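Local coordinates for uncharacterized protein (Plasmodium falciparum, PDB 1ZSO) that is of unknown function and belongs to the UPF0587 family, to which zinc binding is generally assigned, although its own sequence lacks a CXXC motif, at residues R15-L20 and N97-R102; D140-D145 and G155-E160. One frame throughout, in Å; residues are numbered along the deposited sequence.

Interaction 1: R15-L20 and N97-R102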
# COMPACT_ATOMS: atom_id res chain seq x y z
N ARG B 15 13.22 11.34 13.92
CA ARG B 15 13.87 11.50 15.20
C ARG B 15 12.83 11.55 16.29
O ARG B 15 11.78 12.19 16.14
CB ARG B 15 14.68 12.80 15.20
CG ARG B 15 15.31 13.08 13.86
CD ARG B 15 16.64 13.78 13.98
NE ARG B 15 16.53 15.06 14.67
CZ ARG B 15 17.24 15.39 15.75
NH1 ARG B 15 18.13 14.54 16.26
NH2 ARG B 15 17.07 16.60 16.29
N ILE B 16 13.13 10.88 17.39
CA ILE B 16 12.29 10.97 18.55
C ILE B 16 13.05 11.40 19.82
O ILE B 16 14.28 11.29 19.92
CB ILE B 16 11.52 9.66 18.83
CG1 ILE B 16 12.40 8.62 19.50
CG2 ILE B 16 10.93 9.08 17.55
CD1 ILE B 16 11.61 7.38 19.88
N LYS B 17 12.24 11.83 20.79
CA LYS B 17 12.68 12.29 22.11
C LYS B 17 11.55 11.95 23.09
O LYS B 17 10.39 12.17 22.81
CB LYS B 17 12.93 13.79 22.05
CG LYS B 17 13.34 14.45 23.34
CD LYS B 17 13.62 15.91 23.06
CE LYS B 17 13.54 16.77 24.29
NZ LYS B 17 14.01 18.19 23.94
N ALA B 18 11.88 11.42 24.25
CA ALA B 18 10.85 11.14 25.25
C ALA B 18 11.55 11.05 26.57
O ALA B 18 12.76 10.75 26.64
CB ALA B 18 10.09 9.84 24.95
N GLU B 19 10.79 11.37 27.61
CA GLU B 19 11.23 11.34 28.99
C GLU B 19 10.88 9.96 29.59
O GLU B 19 9.74 9.48 29.49
CB GLU B 19 10.58 12.54 29.72
CG GLU B 19 10.47 12.44 31.23
CD GLU B 19 9.98 13.76 31.85
OE1 GLU B 19 9.48 14.63 31.10
OE2 GLU B 19 10.09 13.93 33.09
N LEU B 20 11.90 9.32 30.17
CA LEU B 20 11.84 7.91 30.53
C LEU B 20 11.84 7.71 32.03
O LEU B 20 12.63 8.30 32.75
CB LEU B 20 13.01 7.14 29.96
CG LEU B 20 13.20 7.19 28.45
CD1 LEU B 20 14.40 6.36 28.04
CD2 LEU B 20 11.91 6.76 27.72
N ASN B 97 19.57 7.67 26.38
CA ASN B 97 19.09 8.76 25.52
C ASN B 97 17.97 9.55 26.18
O ASN B 97 17.31 10.38 25.53
CB ASN B 97 18.56 8.22 24.17
CG ASN B 97 19.48 7.18 23.55
OD1 ASN B 97 19.03 6.06 23.21
ND2 ASN B 97 20.76 7.52 23.41
N ASN B 98 17.71 9.25 27.45
CA ASN B 98 16.61 9.88 28.15
C ASN B 98 16.59 11.41 27.95
O ASN B 98 17.56 12.14 28.27
CB ASN B 98 16.66 9.54 29.65
CG ASN B 98 15.47 10.11 30.40
OD1 ASN B 98 14.36 10.21 29.86
ND2 ASN B 98 15.69 10.51 31.66
N ASN B 99 15.47 11.87 27.40
CA ASN B 99 15.24 13.28 27.09
C ASN B 99 16.17 13.92 26.05
O ASN B 99 16.29 15.15 25.99
CB ASN B 99 15.18 14.15 28.36
CG ASN B 99 13.79 14.80 28.54
OD1 ASN B 99 12.89 14.70 27.66
ND2 ASN B 99 13.62 15.49 29.67
N GLU B 100 16.79 13.09 25.21
CA GLU B 100 17.63 13.62 24.13
C GLU B 100 17.00 13.19 22.82
O GLU B 100 16.45 12.07 22.73
CB GLU B 100 19.06 13.07 24.17
CG GLU B 100 19.83 13.26 25.45
CD GLU B 100 21.07 12.35 25.51
OE1 GLU B 100 21.41 11.71 24.48
OE2 GLU B 100 21.68 12.27 26.59
N TRP B 101 17.10 14.07 21.83
CA TRP B 101 16.73 13.73 20.44
C TRP B 101 17.60 12.59 19.94
O TRP B 101 18.76 12.47 20.31
CB TRP B 101 16.89 14.95 19.53
CG TRP B 101 15.74 15.90 19.67
CD1 TRP B 101 15.73 17.09 20.32
CD2 TRP B 101 14.40 15.70 19.16
NE1 TRP B 101 14.47 17.66 20.25
CE2 TRP B 101 13.64 16.82 19.53
CE3 TRP B 101 13.78 14.70 18.44
CZ2 TRP B 101 12.31 16.96 19.20
CZ3 TRP B 101 12.47 14.84 18.11
CH2 TRP B 101 11.74 15.95 18.49
N ARG B 102 17.03 11.71 19.14
CA ARG B 102 17.79 10.59 18.60
C ARG B 102 17.13 10.07 17.31
O ARG B 102 15.91 9.94 17.21
CB ARG B 102 18.00 9.48 19.68
CG ARG B 102 18.18 8.03 19.16
CD ARG B 102 18.96 7.07 20.11
NE ARG B 102 19.29 5.79 19.45
CZ ARG B 102 19.82 4.70 20.04
NH1 ARG B 102 20.08 4.68 21.35
NH2 ARG B 102 20.08 3.61 19.32
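W101 lies between two basic side chains of segment 15-20, part of strand 9-21, and K17 crosses its indole at about a right angle. The lysine CD sits over the five-membered ring, 3.5 Å from its centroid and 16° off the ring normal, a CH-pi contact, while CB of K17 rests over the middle of the whole indole. With CG anti to the backbone N and an extended chain, K17 lays its methylenes over the ring and carries CE on to N99 O, 3.6 Å away. R15 bends at chi2 and chi3, which brings its guanidinium to the opposite side of the indole plane from K17, above the CB-CG end: NH2 is 3.7 Å from W101 CG, and the two planes are 31° apart. R15 O meets the ring edge, 3.4 Å from W101 CZ3.

Backbone bonds run alongside. I16 and R102 form an antiparallel hydrogen-bonded pair, and N99 N donates to A18 O. Farther on, the N98 amide takes over the backbone's role: its OD1 accepts L20 N at 2.6 Å, with the donor tilted 35° from the carbonyl plane, and also lies against L20 CB. The turn is closed by E100 N to N97 O, and R102 NH1 adds a bond to N97 OD1, which E94 N also reaches. The arrangement is a type II beta turn, N97 to E100, laid along a strand and leading into antiparallel sheet pairing at R102.

Interaction 2: D140-D145 and G155-E160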
# COMPACT_ATOMS: atom_id res chain seq x y z
N ASP B 140 -0.94 8.75 21.57
CA ASP B 140 -1.22 9.94 22.39
C ASP B 140 0.04 10.52 23.10
O ASP B 140 -0.06 11.41 23.96
CB ASP B 140 -2.31 9.62 23.42
CG ASP B 140 -1.99 8.39 24.22
OD1 ASP B 140 -0.79 7.94 24.26
OD2 ASP B 140 -2.97 7.82 24.79
N GLN B 141 1.21 9.95 22.75
CA GLN B 141 2.53 10.49 23.06
C GLN B 141 3.00 10.15 24.46
O GLN B 141 4.05 10.63 24.90
CB GLN B 141 2.57 12.00 22.83
CG GLN B 141 2.80 12.42 21.37
CD GLN B 141 1.54 12.44 20.51
OE1 GLN B 141 1.57 12.02 19.34
NE2 GLN B 141 0.44 12.95 21.07
N ASN B 142 2.23 9.32 25.18
CA ASN B 142 2.45 9.10 26.62
C ASN B 142 2.00 7.66 26.94
O ASN B 142 1.00 7.17 26.41
CB ASN B 142 1.66 10.09 27.50
CG ASN B 142 2.15 11.54 27.38
OD1 ASN B 142 3.12 11.96 28.05
ND2 ASN B 142 1.44 12.33 26.58
N TRP B 143 2.71 7.01 27.84
CA TRP B 143 2.34 5.66 28.21
C TRP B 143 2.97 5.30 29.52
O TRP B 143 4.10 5.65 29.77
CB TRP B 143 2.78 4.69 27.12
CG TRP B 143 2.72 3.27 27.52
CD1 TRP B 143 1.68 2.41 27.35
CD2 TRP B 143 3.76 2.51 28.17
NE1 TRP B 143 2.00 1.18 27.85
CE2 TRP B 143 3.27 1.21 28.35
CE3 TRP B 143 5.05 2.82 28.59
CZ2 TRP B 143 4.02 0.21 28.95
CZ3 TRP B 143 5.80 1.82 29.21
CH2 TRP B 143 5.27 0.53 29.39
N CYS B 144 2.22 4.59 30.35
CA CYS B 144 2.78 4.00 31.55
C CYS B 144 2.15 2.65 31.88
O CYS B 144 1.09 2.30 31.37
CB CYS B 144 2.65 4.95 32.73
SG CYS B 144 0.97 5.29 33.21
N ASP B 145 2.86 1.91 32.71
CA ASP B 145 2.39 0.66 33.24
C ASP B 145 3.05 0.55 34.62
O ASP B 145 3.79 1.45 35.05
CB ASP B 145 2.78 -0.53 32.33
CG ASP B 145 1.72 -1.67 32.33
OD1 ASP B 145 1.41 -2.19 31.24
OD2 ASP B 145 1.19 -2.03 33.41
N GLY B 155 7.20 4.35 32.68
CA GLY B 155 6.51 5.39 31.91
C GLY B 155 7.31 5.98 30.75
O GLY B 155 8.54 6.01 30.74
N ILE B 156 6.58 6.45 29.75
CA ILE B 156 7.17 7.19 28.66
C ILE B 156 6.32 8.46 28.51
O ILE B 156 5.10 8.39 28.29
CB ILE B 156 7.17 6.38 27.33
CG1 ILE B 156 8.21 5.27 27.44
CG2 ILE B 156 7.48 7.30 26.11
CD1 ILE B 156 7.86 4.07 26.66
N TYR B 157 6.98 9.61 28.66
CA TYR B 157 6.28 10.87 28.74
C TYR B 157 6.76 11.82 27.67
O TYR B 157 7.93 11.79 27.26
CB TYR B 157 6.55 11.54 30.10
CG TYR B 157 6.00 10.80 31.29
CD1 TYR B 157 4.80 11.21 31.87
CD2 TYR B 157 6.66 9.70 31.84
CE1 TYR B 157 4.27 10.55 32.95
CE2 TYR B 157 6.12 8.99 32.94
CZ TYR B 157 4.93 9.43 33.49
OH TYR B 157 4.37 8.80 34.60
N ASN B 158 5.84 12.68 27.27
CA ASN B 158 6.09 13.78 26.40
C ASN B 158 6.86 13.27 25.21
O ASN B 158 7.98 13.72 24.95
CB ASN B 158 6.84 14.90 27.15
CG ASN B 158 6.99 16.20 26.32
OD1 ASN B 158 6.29 16.39 25.33
ND2 ASN B 158 7.88 17.09 26.75
N LEU B 159 6.29 12.31 24.49
CA LEU B 159 6.96 11.77 23.29
C LEU B 159 6.89 12.84 22.21
O LEU B 159 5.82 13.42 21.96
CB LEU B 159 6.32 10.44 22.81
CG LEU B 159 6.76 9.94 21.43
CD1 LEU B 159 8.23 9.45 21.39
CD2 LEU B 159 5.79 8.92 20.86
N GLU B 160 8.06 13.16 21.66
CA GLU B 160 8.21 14.17 20.64
C GLU B 160 8.94 13.54 19.45
O GLU B 160 9.70 12.57 19.60
CB GLU B 160 9.02 15.34 21.16
CG GLU B 160 8.35 16.22 22.21
CD GLU B 160 9.23 17.43 22.63
OE1 GLU B 160 9.06 18.50 22.01
OE2 GLU B 160 10.10 17.29 23.53
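W143 and I156 face each other as an antiparallel hydrogen-bonded pair, where the axes of 143-145 and 155-157 come within 4.5 Å, 165° between their directions, with C144 and G155 next as a non-hydrogen-bonded pair. I156 N reaches W143 O at 2.6 Å and W143 N returns to I156 O. On the face these two share, CD1 of I156 approaches the benzene side of the indole, 3.6 Å from W143 CE3, the side chains meeting at a slant.

Beyond the strand the pairing passes to a side chain. N142 OD1 takes N158 N at 2.9 Å, a nearly straight bond (168° at the hydrogen) whose donor stands above the amide's carbonyl plane, and ND2 donates to D140 O, so both ends of the amide are held. L159 N then bonds to Q141 O, past the corner at N158. Q141 has CG beside its backbone N (chi1 -82°), 3.2 Å from L159 O; the bend at chi2 then turns the amide away, and OE1 bonds Y161 OH.

This is the beta hairpin of strands 143-147 and 152-163. Strand 143-147 is the outermost of the six-stranded sheet within this chain, and 152-163 has strand 9-21 on its other flank. W143 and I156 both touch V125 of strand 123-127 and L138.

Interactions 1 and 2 are joined through the sheet itself: strand 9-21 pairs with 152-163, K17 O lying 2.8 Å from E160 N and E19 O 2.9 Å from Y157 N. Their centres are about 11 Å apart, on the same side of the chain's centre. Interaction 1 is a surface contact in which a loop joins 15-20 through a tryptophan and lysine and arginine side chains. Interaction 2 is partly buried and pairs hairpin neighbours, with an aromatic-aliphatic contact on its inner face. In each an asparagine carbonyl replaces a backbone acceptor. I156 and L159 also pack on A18, while W101 and K17 touch E160.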